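Local atomic coordinates of PvdO (Pseudomonas aeruginosa, PDB entry 5HHA), a protein that acts in the periplasm in maturation of the pyoverdine chromophore, binds calcium and is related to formylglycine-generating enzymes, whose oxidase activity it may share. Residues Met52-Asp57 with Gly160-Ser165; Asn216-Val221 with Ser263-Asn268; Tyr179-His184 with Ile259-Gly264; Ala155-Gly160 with Gly279-Arg284. All coordinates share one frame; numbering follows the deposited sequence. Where two conformers were deposited one is given.

Interaction 1 of 4, residues Met52-Asp57 with Gly160-Ser165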
loop_
_atom_site.group_PDB
_atom_site.type_symbol
_atom_site.label_atom_id
_atom_site.label_comp_id
_atom_site.label_asym_id
_atom_site.label_seq_id
_atom_site.Cartn_x
_atom_site.Cartn_y
_atom_site.Cartn_z
ATOM N N MET A 52 8.956 11.943 -7.927
ATOM C CA MET A 52 7.609 11.642 -7.473
ATOM C C MET A 52 6.608 12.517 -8.193
ATOM O O MET A 52 6.859 13.719 -8.423
ATOM C CB MET A 52 7.531 11.892 -5.967
ATOM C CG MET A 52 6.235 11.424 -5.328
ATOM S SD MET A 52 6.273 11.733 -3.548
ATOM C CE MET A 52 4.727 10.996 -3.030
ATOM N N GLY A 53 5.473 11.924 -8.548
ATOM C CA GLY A 53 4.429 12.603 -9.285
ATOM C C GLY A 53 4.322 12.043 -10.682
ATOM O O GLY A 53 4.933 11.006 -11.008
ATOM N N THR A 54 3.578 12.734 -11.532
ATOM C CA THR A 54 3.228 12.231 -12.851
ATOM C C THR A 54 3.424 13.313 -13.925
ATOM O O THR A 54 2.959 14.423 -13.736
ATOM C CB THR A 54 1.750 11.785 -12.826
ATOM O OG1 THR A 54 1.586 10.792 -11.804
ATOM C CG2 THR A 54 1.313 11.222 -14.129
ATOM N N PRO A 55 4.040 12.982 -15.048
ATOM C CA PRO A 55 4.129 13.945 -16.151
ATOM C C PRO A 55 2.755 14.395 -16.649
ATOM O O PRO A 55 1.828 13.601 -16.665
ATOM C CB PRO A 55 4.899 13.173 -17.226
ATOM C CG PRO A 55 5.659 12.099 -16.459
ATOM C CD PRO A 55 4.731 11.723 -15.346
ATOM N N ASP A 56 2.640 15.650 -17.095
ATOM C CA ASP A 56 1.369 16.236 -17.522
ATOM C C ASP A 56 0.601 15.413 -18.533
ATOM O O ASP A 56 -0.612 15.397 -18.504
ATOM C CB ASP A 56 1.651 17.607 -18.166
ATOM C CG ASP A 56 2.185 18.634 -17.188
ATOM O OD1 ASP A 56 2.121 18.433 -15.962
ATOM O OD2 ASP A 56 2.637 19.701 -17.677
ATOM N N ASP A 57 1.326 14.755 -19.425
ATOM C CA ASP A 57 0.689 14.066 -20.543
ATOM C C ASP A 57 0.497 12.568 -20.351
ATOM O O ASP A 57 0.084 11.866 -21.272
ATOM C CB ASP A 57 1.478 14.348 -21.829
ATOM C CG ASP A 57 1.397 15.808 -22.245
ATOM O OD1 ASP A 57 0.420 16.491 -21.896
ATOM O OD2 ASP A 57 2.339 16.235 -22.927
ATOM N N GLY A 160 8.511 2.637 -3.713
ATOM C CA GLY A 160 8.446 1.187 -3.705
ATOM C C GLY A 160 7.615 0.615 -4.827
ATOM O O GLY A 160 7.904 -0.477 -5.330
ATOM N N ALA A 161 6.580 1.339 -5.245
ATOM C CA ALA A 161 5.769 0.939 -6.377
ATOM C C ALA A 161 6.559 1.059 -7.671
ATOM O O ALA A 161 6.477 0.183 -8.528
ATOM C CB ALA A 161 4.500 1.785 -6.462
ATOM N N ARG A 162 7.288 2.158 -7.835
ATOM C CA ARG A 162 7.967 2.412 -9.097
ATOM C C ARG A 162 9.185 1.530 -9.312
ATOM O O ARG A 162 9.469 1.109 -10.444
ATOM C CB ARG A 162 8.419 3.854 -9.188
ATOM C CG ARG A 162 7.285 4.845 -9.337
ATOM C CD ARG A 162 7.820 6.279 -9.512
ATOM N NE ARG A 162 6.735 7.219 -9.794
ATOM C CZ ARG A 162 6.106 7.282 -10.962
ATOM N NH1 ARG A 162 6.495 6.548 -11.975
ATOM N NH2 ARG A 162 5.072 8.084 -11.107
ATOM N N ALA A 163 9.948 1.281 -8.245
ATOM C CA ALA A 163 11.169 0.469 -8.353
ATOM C C ALA A 163 12.070 0.951 -9.496
ATOM O O ALA A 163 12.623 0.141 -10.257
ATOM C CB ALA A 163 10.827 -1.002 -8.506
ATOM N N GLY A 164 12.215 2.267 -9.620
ATOM C CA GLY A 164 13.096 2.855 -10.616
ATOM C C GLY A 164 12.404 3.285 -11.896
ATOM O O GLY A 164 13.017 3.982 -12.724
ATOM N N SER A 165 11.133 2.984 -12.064
ATOM C CA SER A 165 10.440 3.266 -13.318
ATOM C C SER A 165 9.815 4.651 -13.306
ATOM O O SER A 165 9.374 5.135 -12.271
ATOM C CB SER A 165 9.396 2.197 -13.597
ATOM O OG SER A 165 8.377 2.232 -12.617
#

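Interaction 2 of 4, residues Asn216-Val221 with Ser263-Asn268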
loop_
_atom_site.group_PDB
_atom_site.type_symbol
_atom_site.label_atom_id
_atom_site.label_comp_id
_atom_site.label_asym_id
_atom_site.label_seq_id
_atom_site.Cartn_x
_atom_site.Cartn_y
_atom_site.Cartn_z
ATOM N N ASN A 216 -5.042 -5.008 -6.102
ATOM C CA ASN A 216 -5.467 -5.790 -4.946
ATOM C C ASN A 216 -6.242 -4.922 -3.953
ATOM O O ASN A 216 -7.467 -5.012 -3.891
ATOM C CB ASN A 216 -4.326 -6.622 -4.334
ATOM C CG ASN A 216 -4.785 -8.006 -3.900
ATOM O OD1 ASN A 216 -5.911 -8.398 -4.165
ATOM N ND2 ASN A 216 -3.894 -8.753 -3.248
ATOM N N VAL A 217 -5.553 -4.071 -3.182
ATOM C CA VAL A 217 -6.203 -3.134 -2.284
ATOM C C VAL A 217 -5.474 -1.806 -2.287
ATOM O O VAL A 217 -4.263 -1.745 -2.512
ATOM C CB VAL A 217 -6.226 -3.662 -0.805
ATOM C CG1 VAL A 217 -7.135 -4.859 -0.666
ATOM C CG2 VAL A 217 -4.852 -4.023 -0.289
ATOM N N TYR A 218 -6.223 -0.747 -2.012
ATOM C CA TYR A 218 -5.579 0.496 -1.553
ATOM C C TYR A 218 -4.870 0.241 -0.231
ATOM O O TYR A 218 -5.147 -0.760 0.448
ATOM C CB TYR A 218 -6.642 1.574 -1.335
ATOM C CG TYR A 218 -6.923 2.436 -2.547
ATOM C CD1 TYR A 218 -6.185 3.592 -2.762
ATOM C CD2 TYR A 218 -7.918 2.115 -3.462
ATOM C CE1 TYR A 218 -6.435 4.423 -3.837
ATOM C CE2 TYR A 218 -8.176 2.951 -4.553
ATOM C CZ TYR A 218 -7.412 4.096 -4.733
ATOM O OH TYR A 218 -7.640 4.994 -5.783
ATOM N N GLU A 219 -4.002 1.162 0.154
ATOM C CA GLU A 219 -3.210 1.039 1.363
ATOM C C GLU A 219 -3.170 2.351 2.104
ATOM O O GLU A 219 -2.898 3.404 1.510
ATOM C CB GLU A 219 -1.765 0.691 1.038
ATOM C CG GLU A 219 -1.593 -0.672 0.392
ATOM C CD GLU A 219 -0.232 -0.848 -0.232
ATOM O OE1 GLU A 219 0.700 -0.085 0.120
ATOM O OE2 GLU A 219 -0.078 -1.768 -1.070
ATOM N N TRP A 220 -3.348 2.299 3.421
ATOM C CA TRP A 220 -3.068 3.456 4.239
ATOM C C TRP A 220 -1.587 3.840 4.163
ATOM O O TRP A 220 -0.714 2.967 4.161
ATOM C CB TRP A 220 -3.371 3.161 5.707
ATOM C CG TRP A 220 -4.802 2.921 6.011
ATOM C CD1 TRP A 220 -5.362 1.720 6.316
ATOM C CD2 TRP A 220 -5.869 3.890 6.054
ATOM N NE1 TRP A 220 -6.705 1.883 6.560
ATOM C CE2 TRP A 220 -7.042 3.194 6.393
ATOM C CE3 TRP A 220 -5.950 5.267 5.821
ATOM C CZ2 TRP A 220 -8.269 3.825 6.538
ATOM C CZ3 TRP A 220 -7.174 5.890 5.963
ATOM C CH2 TRP A 220 -8.321 5.164 6.307
ATOM N N VAL A 221 -1.332 5.148 4.124
ATOM C CA VAL A 221 -0.004 5.704 4.404
ATOM C C VAL A 221 -0.196 6.803 5.452
ATOM O O VAL A 221 -1.306 7.204 5.750
ATOM C CB VAL A 221 0.725 6.217 3.142
ATOM C CG1 VAL A 221 0.911 5.081 2.135
ATOM C CG2 VAL A 221 -0.024 7.357 2.508
ATOM N N SER A 263 1.478 4.222 -10.922
ATOM C CA SER A 263 2.303 4.426 -9.740
ATOM C C SER A 263 2.076 5.761 -9.049
ATOM O O SER A 263 2.300 5.876 -7.835
ATOM C CB SER A 263 3.766 4.293 -10.102
ATOM O OG SER A 263 4.105 2.967 -10.445
ATOM N N GLY A 264 1.711 6.800 -9.799
ATOM C CA GLY A 264 1.510 8.118 -9.239
ATOM C C GLY A 264 0.103 8.469 -8.807
ATOM O O GLY A 264 -0.121 9.560 -8.305
ATOM N N ASN A 265 -0.847 7.559 -8.977
ATOM C CA ASN A 265 -2.226 7.830 -8.576
ATOM C C ASN A 265 -2.317 8.112 -7.087
ATOM O O ASN A 265 -1.695 7.390 -6.294
ATOM C CB ASN A 265 -3.123 6.642 -8.942
ATOM C CG ASN A 265 -4.629 7.011 -8.946
ATOM O OD1 ASN A 265 -5.338 6.820 -7.980
ATOM N ND2 ASN A 265 -5.083 7.503 -10.046
ATOM N N ARG A 266 -3.127 9.088 -6.703
ATOM C CA ARG A 266 -3.295 9.464 -5.302
ATOM C C ARG A 266 -4.760 9.354 -4.931
ATOM O O ARG A 266 -5.638 9.490 -5.784
ATOM C CB ARG A 266 -2.848 10.922 -5.058
ATOM C CG ARG A 266 -1.451 11.211 -5.555
ATOM C CD ARG A 266 -1.050 12.657 -5.329
ATOM N NE ARG A 266 -0.677 12.845 -3.930
ATOM C CZ ARG A 266 -0.563 14.029 -3.329
ATOM N NH1 ARG A 266 -0.811 15.148 -3.998
ATOM N NH2 ARG A 266 -0.184 14.094 -2.062
ATOM N N ASN A 267 -5.050 9.145 -3.653
ATOM C CA ASN A 267 -6.419 9.191 -3.157
ATOM C C ASN A 267 -6.354 9.465 -1.663
ATOM O O ASN A 267 -5.273 9.584 -1.096
ATOM C CB ASN A 267 -7.131 7.872 -3.492
ATOM C CG ASN A 267 -8.645 8.036 -3.613
ATOM O OD1 ASN A 267 -9.235 9.009 -3.165
ATOM N ND2 ASN A 267 -9.280 7.064 -4.224
ATOM N N ASN A 268 -7.505 9.580 -1.029
ATOM C CA ASN A 268 -7.567 9.962 0.380
ATOM C C ASN A 268 -8.798 9.342 1.027
ATOM O O ASN A 268 -9.699 8.878 0.353
ATOM C CB ASN A 268 -7.555 11.494 0.538
ATOM C CG ASN A 268 -8.790 12.142 -0.018
ATOM O OD1 ASN A 268 -8.761 12.734 -1.107
ATOM N ND2 ASN A 268 -9.888 12.001 0.674
#

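Interaction 3 of 4, residues Tyr179-His184 with Ile259-Gly264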
loop_
_atom_site.group_PDB
_atom_site.type_symbol
_atom_site.label_atom_id
_atom_site.label_comp_id
_atom_site.label_asym_id
_atom_site.label_seq_id
_atom_site.Cartn_x
_atom_site.Cartn_y
_atom_site.Cartn_z
ATOM N N TYR A 179 -4.845 -1.499 -22.951
ATOM C CA TYR A 179 -4.470 -1.026 -21.609
ATOM C C TYR A 179 -4.992 -2.022 -20.585
ATOM O O TYR A 179 -5.979 -1.802 -19.919
ATOM C CB TYR A 179 -5.013 0.409 -21.391
ATOM C CG TYR A 179 -4.468 1.227 -20.235
ATOM C CD1 TYR A 179 -4.653 0.856 -18.902
ATOM C CD2 TYR A 179 -3.799 2.400 -20.489
ATOM C CE1 TYR A 179 -4.154 1.629 -17.875
ATOM C CE2 TYR A 179 -3.319 3.183 -19.475
ATOM C CZ TYR A 179 -3.508 2.794 -18.161
ATOM O OH TYR A 179 -3.028 3.552 -17.137
ATOM N N SER A 180 -4.353 -3.190 -20.542
ATOM C CA SER A 180 -4.694 -4.256 -19.615
ATOM C C SER A 180 -3.447 -4.609 -18.849
ATOM O O SER A 180 -2.352 -4.703 -19.422
ATOM C CB SER A 180 -5.218 -5.457 -20.385
ATOM O OG SER A 180 -5.514 -6.532 -19.518
ATOM N N ILE A 181 -3.604 -4.784 -17.541
ATOM C CA ILE A 181 -2.482 -5.130 -16.675
ATOM C C ILE A 181 -2.797 -6.406 -15.893
ATOM O O ILE A 181 -2.235 -6.630 -14.820
ATOM C CB ILE A 181 -2.125 -3.966 -15.728
ATOM C CG1 ILE A 181 -3.273 -3.594 -14.779
ATOM C CG2 ILE A 181 -1.704 -2.754 -16.536
ATOM C CD1 ILE A 181 -2.903 -2.512 -13.770
ATOM N N ALA A 182 -3.703 -7.208 -16.433
ATOM C CA ALA A 182 -4.161 -8.425 -15.763
ATOM C C ALA A 182 -3.087 -9.487 -15.544
ATOM O O ALA A 182 -3.292 -10.380 -14.708
ATOM C CB ALA A 182 -5.296 -9.010 -16.528
ATOM N N LYS A 183 -1.964 -9.416 -16.249
ATOM C CA LYS A 183 -0.824 -10.294 -15.954
ATOM C C LYS A 183 0.018 -9.819 -14.778
ATOM O O LYS A 183 0.860 -10.562 -14.275
ATOM C CB LYS A 183 0.079 -10.465 -17.190
ATOM C CG LYS A 183 -0.572 -11.234 -18.327
ATOM C CD LYS A 183 -0.947 -12.648 -17.917
ATOM C CE LYS A 183 -1.520 -13.433 -19.087
ATOM N NZ LYS A 183 -1.782 -14.857 -18.717
ATOM N N HIS A 184 -0.184 -8.571 -14.337
ATOM C CA HIS A 184 0.610 -7.987 -13.271
ATOM C C HIS A 184 -0.145 -7.446 -12.075
ATOM O O HIS A 184 0.483 -7.124 -11.090
ATOM C CB HIS A 184 1.515 -6.901 -13.850
ATOM C CG HIS A 184 2.560 -7.449 -14.759
ATOM N ND1 HIS A 184 3.780 -7.936 -14.326
ATOM C CD2 HIS A 184 2.515 -7.663 -16.090
ATOM C CE1 HIS A 184 4.444 -8.409 -15.365
ATOM N NE2 HIS A 184 3.703 -8.251 -16.444
ATOM N N ILE A 259 -6.777 2.286 -14.833
ATOM C CA ILE A 259 -6.333 3.655 -15.024
ATOM C C ILE A 259 -5.936 4.281 -13.681
ATOM O O ILE A 259 -5.138 5.216 -13.642
ATOM C CB ILE A 259 -7.458 4.490 -15.737
ATOM C CG1 ILE A 259 -6.935 5.786 -16.335
ATOM C CG2 ILE A 259 -8.620 4.710 -14.834
ATOM C CD1 ILE A 259 -5.996 5.613 -17.491
ATOM N N PHE A 260 -6.454 3.741 -12.571
ATOM C CA PHE A 260 -6.074 4.231 -11.244
ATOM C C PHE A 260 -4.974 3.403 -10.590
ATOM O O PHE A 260 -4.597 3.691 -9.454
ATOM C CB PHE A 260 -7.303 4.314 -10.343
ATOM C CG PHE A 260 -8.395 5.170 -10.900
ATOM C CD1 PHE A 260 -8.138 6.456 -11.317
ATOM C CD2 PHE A 260 -9.687 4.703 -11.009
ATOM C CE1 PHE A 260 -9.142 7.249 -11.850
ATOM C CE2 PHE A 260 -10.688 5.494 -11.530
ATOM C CZ PHE A 260 -10.416 6.776 -11.943
ATOM N N SER A 261 -4.406 2.439 -11.317
ATOM C CA SER A 261 -3.330 1.610 -10.807
ATOM C C SER A 261 -1.950 2.191 -11.057
ATOM O O SER A 261 -0.948 1.647 -10.569
ATOM C CB SER A 261 -3.385 0.227 -11.452
ATOM O OG SER A 261 -4.460 -0.540 -10.929
ATOM N N ARG A 262 -1.889 3.307 -11.777
ATOM C CA ARG A 262 -0.619 3.931 -12.126
ATOM C C ARG A 262 0.151 4.275 -10.855
ATOM O O ARG A 262 -0.453 4.657 -9.841
ATOM C CB ARG A 262 -0.906 5.216 -12.900
ATOM C CG ARG A 262 -1.718 5.028 -14.172
ATOM C CD ARG A 262 -2.202 6.345 -14.800
ATOM N NE ARG A 262 -3.013 7.073 -13.843
ATOM C CZ ARG A 262 -2.625 8.109 -13.114
ATOM N NH1 ARG A 262 -1.486 8.753 -13.365
ATOM N NH2 ARG A 262 -3.427 8.578 -12.193
ATOM N N SER A 263 1.478 4.222 -10.922
ATOM C CA SER A 263 2.303 4.426 -9.740
ATOM C C SER A 263 2.076 5.761 -9.049
ATOM O O SER A 263 2.300 5.876 -7.835
ATOM C CB SER A 263 3.766 4.293 -10.102
ATOM O OG SER A 263 4.105 2.967 -10.445
ATOM N N GLY A 264 1.711 6.800 -9.799
ATOM C CA GLY A 264 1.510 8.118 -9.239
ATOM C C GLY A 264 0.103 8.469 -8.807
ATOM O O GLY A 264 -0.121 9.560 -8.305
#

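Interaction 4 of 4, residues Ala155-Gly160 with Gly279-Arg284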
loop_
_atom_site.group_PDB
_atom_site.type_symbol
_atom_site.label_atom_id
_atom_site.label_comp_id
_atom_site.label_asym_id
_atom_site.label_seq_id
_atom_site.Cartn_x
_atom_site.Cartn_y
_atom_site.Cartn_z
ATOM N N ALA A 155 5.569 9.049 0.031
ATOM C CA ALA A 155 6.754 9.011 -0.820
ATOM C C ALA A 155 7.391 7.624 -0.851
ATOM O O ALA A 155 7.802 7.121 -1.904
ATOM C CB ALA A 155 7.759 10.040 -0.324
ATOM N N GLU A 156 7.496 6.972 0.311
ATOM C CA GLU A 156 8.035 5.610 0.367
ATOM C C GLU A 156 7.195 4.660 -0.470
ATOM O O GLU A 156 7.707 3.787 -1.149
ATOM C CB GLU A 156 8.084 5.090 1.806
ATOM C CG GLU A 156 9.174 5.719 2.647
ATOM C CD GLU A 156 9.059 5.422 4.130
ATOM O OE1 GLU A 156 8.010 4.942 4.596
ATOM O OE2 GLU A 156 10.056 5.701 4.836
ATOM N N ARG A 157 5.879 4.844 -0.410
ATOM C CA ARG A 157 4.980 3.968 -1.136
ATOM C C ARG A 157 5.170 4.144 -2.654
ATOM O O ARG A 157 5.293 3.156 -3.393
ATOM C CB ARG A 157 3.536 4.185 -0.687
ATOM C CG ARG A 157 2.613 2.977 -0.847
ATOM C CD ARG A 157 2.241 2.658 -2.290
ATOM N NE ARG A 157 1.296 1.544 -2.336
ATOM C CZ ARG A 157 0.786 1.042 -3.451
ATOM N NH1 ARG A 157 0.990 1.647 -4.608
ATOM N NH2 ARG A 157 0.048 -0.048 -3.395
ATOM N N GLU A 158 5.208 5.381 -3.129
ATOM C CA GLU A 158 5.414 5.569 -4.575
ATOM C C GLU A 158 6.800 5.069 -4.997
ATOM O O GLU A 158 6.949 4.470 -6.044
ATOM C CB GLU A 158 5.204 7.015 -5.008
ATOM C CG GLU A 158 5.227 7.155 -6.555
ATOM C CD GLU A 158 4.786 8.506 -7.091
ATOM O OE1 GLU A 158 3.764 9.038 -6.629
ATOM O OE2 GLU A 158 5.484 8.995 -8.018
ATOM N N TYR A 159 7.809 5.303 -4.161
ATOM C CA TYR A 159 9.171 4.831 -4.442
ATOM C C TYR A 159 9.169 3.322 -4.632
ATOM O O TYR A 159 9.753 2.776 -5.554
ATOM C CB TYR A 159 10.063 5.205 -3.279
ATOM C CG TYR A 159 11.526 4.837 -3.365
ATOM C CD1 TYR A 159 12.336 5.363 -4.370
ATOM C CD2 TYR A 159 12.130 4.068 -2.372
ATOM C CE1 TYR A 159 13.702 5.104 -4.396
ATOM C CE2 TYR A 159 13.492 3.786 -2.406
ATOM C CZ TYR A 159 14.262 4.339 -3.408
ATOM O OH TYR A 159 15.636 4.142 -3.481
ATOM N N GLY A 160 8.511 2.637 -3.713
ATOM C CA GLY A 160 8.446 1.187 -3.705
ATOM C C GLY A 160 7.615 0.615 -4.827
ATOM O O GLY A 160 7.904 -0.477 -5.330
ATOM N N GLY A 279 -6.281 -1.893 2.691
ATOM C CA GLY A 279 -5.385 -2.636 3.566
ATOM C C GLY A 279 -4.174 -1.758 3.886
ATOM O O GLY A 279 -4.304 -0.536 4.009
ATOM N N PHE A 280 -2.992 -2.372 4.005
ATOM C CA PHE A 280 -1.823 -1.599 4.426
ATOM C C PHE A 280 -0.567 -2.399 4.318
ATOM O O PHE A 280 -0.599 -3.630 4.345
ATOM C CB PHE A 280 -1.964 -1.084 5.858
ATOM C CG PHE A 280 -2.020 -2.177 6.908
ATOM C CD1 PHE A 280 -3.194 -2.887 7.149
ATOM C CD2 PHE A 280 -0.912 -2.459 7.701
ATOM C CE1 PHE A 280 -3.253 -3.844 8.137
ATOM C CE2 PHE A 280 -0.964 -3.429 8.688
ATOM C CZ PHE A 280 -2.138 -4.109 8.915
ATOM N N ARG A 281 0.548 -1.692 4.181
ATOM C CA ARG A 281 1.872 -2.253 4.401
ATOM C C ARG A 281 2.425 -1.645 5.696
ATOM O O ARG A 281 1.905 -0.667 6.223
ATOM C CB ARG A 281 2.803 -1.926 3.233
ATOM C CG ARG A 281 2.391 -2.552 1.946
ATOM C CD ARG A 281 3.321 -2.176 0.797
ATOM N NE ARG A 281 2.647 -2.480 -0.437
ATOM C CZ ARG A 281 2.789 -3.596 -1.148
ATOM N NH1 ARG A 281 3.733 -4.491 -0.872
ATOM N NH2 ARG A 281 1.991 -3.804 -2.183
ATOM N N VAL A 282 3.518 -2.244 6.181
ATOM C CA VAL A 282 4.310 -1.641 7.225
ATOM C C VAL A 282 5.733 -1.465 6.732
ATOM O O VAL A 282 6.213 -2.157 5.829
ATOM C CB VAL A 282 4.300 -2.475 8.545
ATOM C CG1 VAL A 282 2.923 -2.484 9.187
ATOM C CG2 VAL A 282 4.793 -3.908 8.335
ATOM N N ALA A 283 6.410 -0.534 7.393
ATOM C CA ALA A 283 7.820 -0.257 7.137
ATOM C C ALA A 283 8.612 -0.513 8.409
ATOM O O ALA A 283 8.057 -0.446 9.503
ATOM C CB ALA A 283 8.011 1.183 6.681
ATOM N N ARG A 284 9.912 -0.725 8.238
ATOM C CA ARG A 284 10.794 -1.045 9.356
ATOM C C ARG A 284 12.130 -0.356 9.137
ATOM O O ARG A 284 12.728 -0.489 8.070
ATOM C CB ARG A 284 10.944 -2.567 9.457
ATOM C CG ARG A 284 12.307 -3.101 9.877
ATOM C CD ARG A 284 12.258 -3.721 11.240
ATOM N NE ARG A 284 12.971 -5.005 11.367
ATOM C CZ ARG A 284 14.298 -5.147 11.384
ATOM N NH1 ARG A 284 15.091 -4.108 11.207
ATOM N NH2 ARG A 284 14.818 -6.342 11.550
#

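Interaction 1 of 4, residues Met52-Asp57 with Gly160-Ser165
R162 and G53 make a buried polar contact that joins the C-terminal end of helix 154-162 to the loop leaving strand 42-52. R162 is the last residue of the helix, and A163 departs from helical geometry with positive phi. CB of R162 points at the loop, and CG stands anti to the carbonyl carbon (chi1 -70°). From CG to NE the chain is extended and spans the gap between helix and loop. R162 NH2 then comes to 2.9 Å from G53 O, which lies oblique to the guanidinium plane. T54 is the next neighbour, its OG1 4.5 Å from NH2 of R162 at the guanidinium edge, but that hydroxyl is hydrogen-bonded to E65.

The rest of the guanidinium is bonded to residues near R162 in the sequence. NE forms a salt bridge with E158, one helical turn back, and OE2 of E158 also accepts the N-H of G53, so the carboxylate links the two sides. R162 NH1 donates to S165 O at 3.2 Å, and also to G167 O. The chain returns through a type I' turn from R162 to S165, where S165 OG donates to R162 O at 2.7 Å, on a lone pair in the carbonyl plane.

Beside this contact, M52 ends strand 42-52 with its side chain laid over E154, A155 and E158 of helix 154-162 and against H69 and V71 of strand 69-73.

Interaction 2 of 4, residues Asn216-Val221 with Ser263-Asn268
Y218 and N267 join two strands of the mixed sheet that are not direct neighbours: strand 247-251 pairs with both 218-221 and 266-269, and the two side chains meet across it. The nearest alpha carbons, those of Y218 and N267, are accordingly 8.9 Å apart. The bound calcium ion is about 13 Å from the Y218 side chain.

N267 ND2 donates to Y218 OH over 3.1 Å in an almost straight bond (164°), with the phenol oxygen close to the amide plane. Ring and amide are turned 72° against each other, and the side chains run across one another at about a right angle. Behind the bond the same pair packs closely, with N267 CB 3.5 Å from Y218 CE1, reaching the ring obliquely. With N267 CG anti to its backbone nitrogen (chi1 -154°), the amide is directed to the phenol. The other end of this amide is also engaged: N267 OD1 accepts the backbone N-H of N268 at 2.8 Å, which should help fix how the group is rotated. N265 brings its side chain up beside the same hydroxyl.

The Y218 ring lies on I249 of strand 247-251 and meets the ring of W277 with the planes nearly perpendicular. Backbone bonds from Y218 to G279, and to W277 just before strand 278-285, tie strand 218-221 to that parallel neighbour.

Interaction 3 of 4, residues Tyr179-His184 with Ile259-Gly264
Y179 reaches across to I259 and R262 in a contact that borders the calcium site: S261 touches T187, a calcium ligand, and the I181 side chain is about 9 Å from the ion. The tyrosine can be followed from the backbone outwards. CB points at the facing loop, and with CG anti to the backbone nitrogen (chi1 -165°) the ring is carried out to it. Y179 CE1 passes 4.1 Å from the backbone nitrogen of I259. Further along, Y179 CZ touches I259 CD1 at 3.8 Å, the methyl lying oblique to the ring. At the tip, Y179 OH lies against carbon atoms, 3.6 Å from I259 CD1 and equally near R262 CG, with the arginine running across the tyrosine at about a right angle.

R262 also bonds within its own segment: its chain bends back at chi3 (-58°), and R262 NE donates to I259 O at 2.8 Å. The oxygen lies in the guanidinium plane, and the donor approaches nearly along the C=O axis. NH1 and NH2 form salt bridges with E58 and E65.

A second, smaller contact is made by I181, whose CD1 meets S261 CB at 3.6 Å. The hydroxyl of that serine has other partners, H214 O and the amide of N252.

The contact thus joins two loops, one between helix 154-162 and strand 218-221, the other between strands 247-251 and 266-269.

Interaction 4 of 4, residues Ala155-Gly160 with Gly279-Arg284
E156 and R157, on helix 154-162, face A283 and R281 of strand 278-285, a helix-on-sheet contact in the core of the FGE-sulfatase-like domain. The CA atoms of R157 and R281 are 8.9 Å apart and those of E156 and A283 9.0 Å, so that only side chains meet.

Packing is slight: A283 directs its methyl at the helix, and A283 CB lies 4.3 Å from E156 OE1. This carboxylate is engaged by R150 in a salt bridge and, through OE1, by the backbone N-H of S153.

The charged part consists of two arginines sharing one acid. CB of R157 points neither at the strand nor away from it, and a bend at chi2 (-72°) turns the extended outer chain towards R281. Both guanidinium groups form salt bridges with OE2 of E219, on the neighbouring strand 218-221, and that carboxylate probably offsets their like charges.

Backbone carbonyls supply further bonds: M213 O takes NH1 of R157, and Y211 O takes NH2 of R281. Each buried guanidinium group thus has both a carboxylate and a backbone carbonyl as partner. Where they come closest, R157 NH2 stands at the edge of the R281 guanidinium, near its plane and 4.4 Å from R281 NH2.

In the fold
Helix 154-162 serves both interaction 1 and interaction 4, which share G160 and lie about 14 Å apart between centres. Interactions 2 and 4 are closer, about 10 Å, and reach neighbouring strands, 218-221 and 278-285, of one sheet. Interaction 3 is the most distant from interaction 4, about 18 Å between centres, but shares S263 and G264 with interaction 2. Along the chain, interaction 1 closes before 2 and 3 open, interactions 1 and 4 interleave, and 2 and 3 fall within the span bridged by 4. Distant parts of a chain poor in helix and strand are thus tied into one domain, from the core sheet to the loops bordering the calcium site.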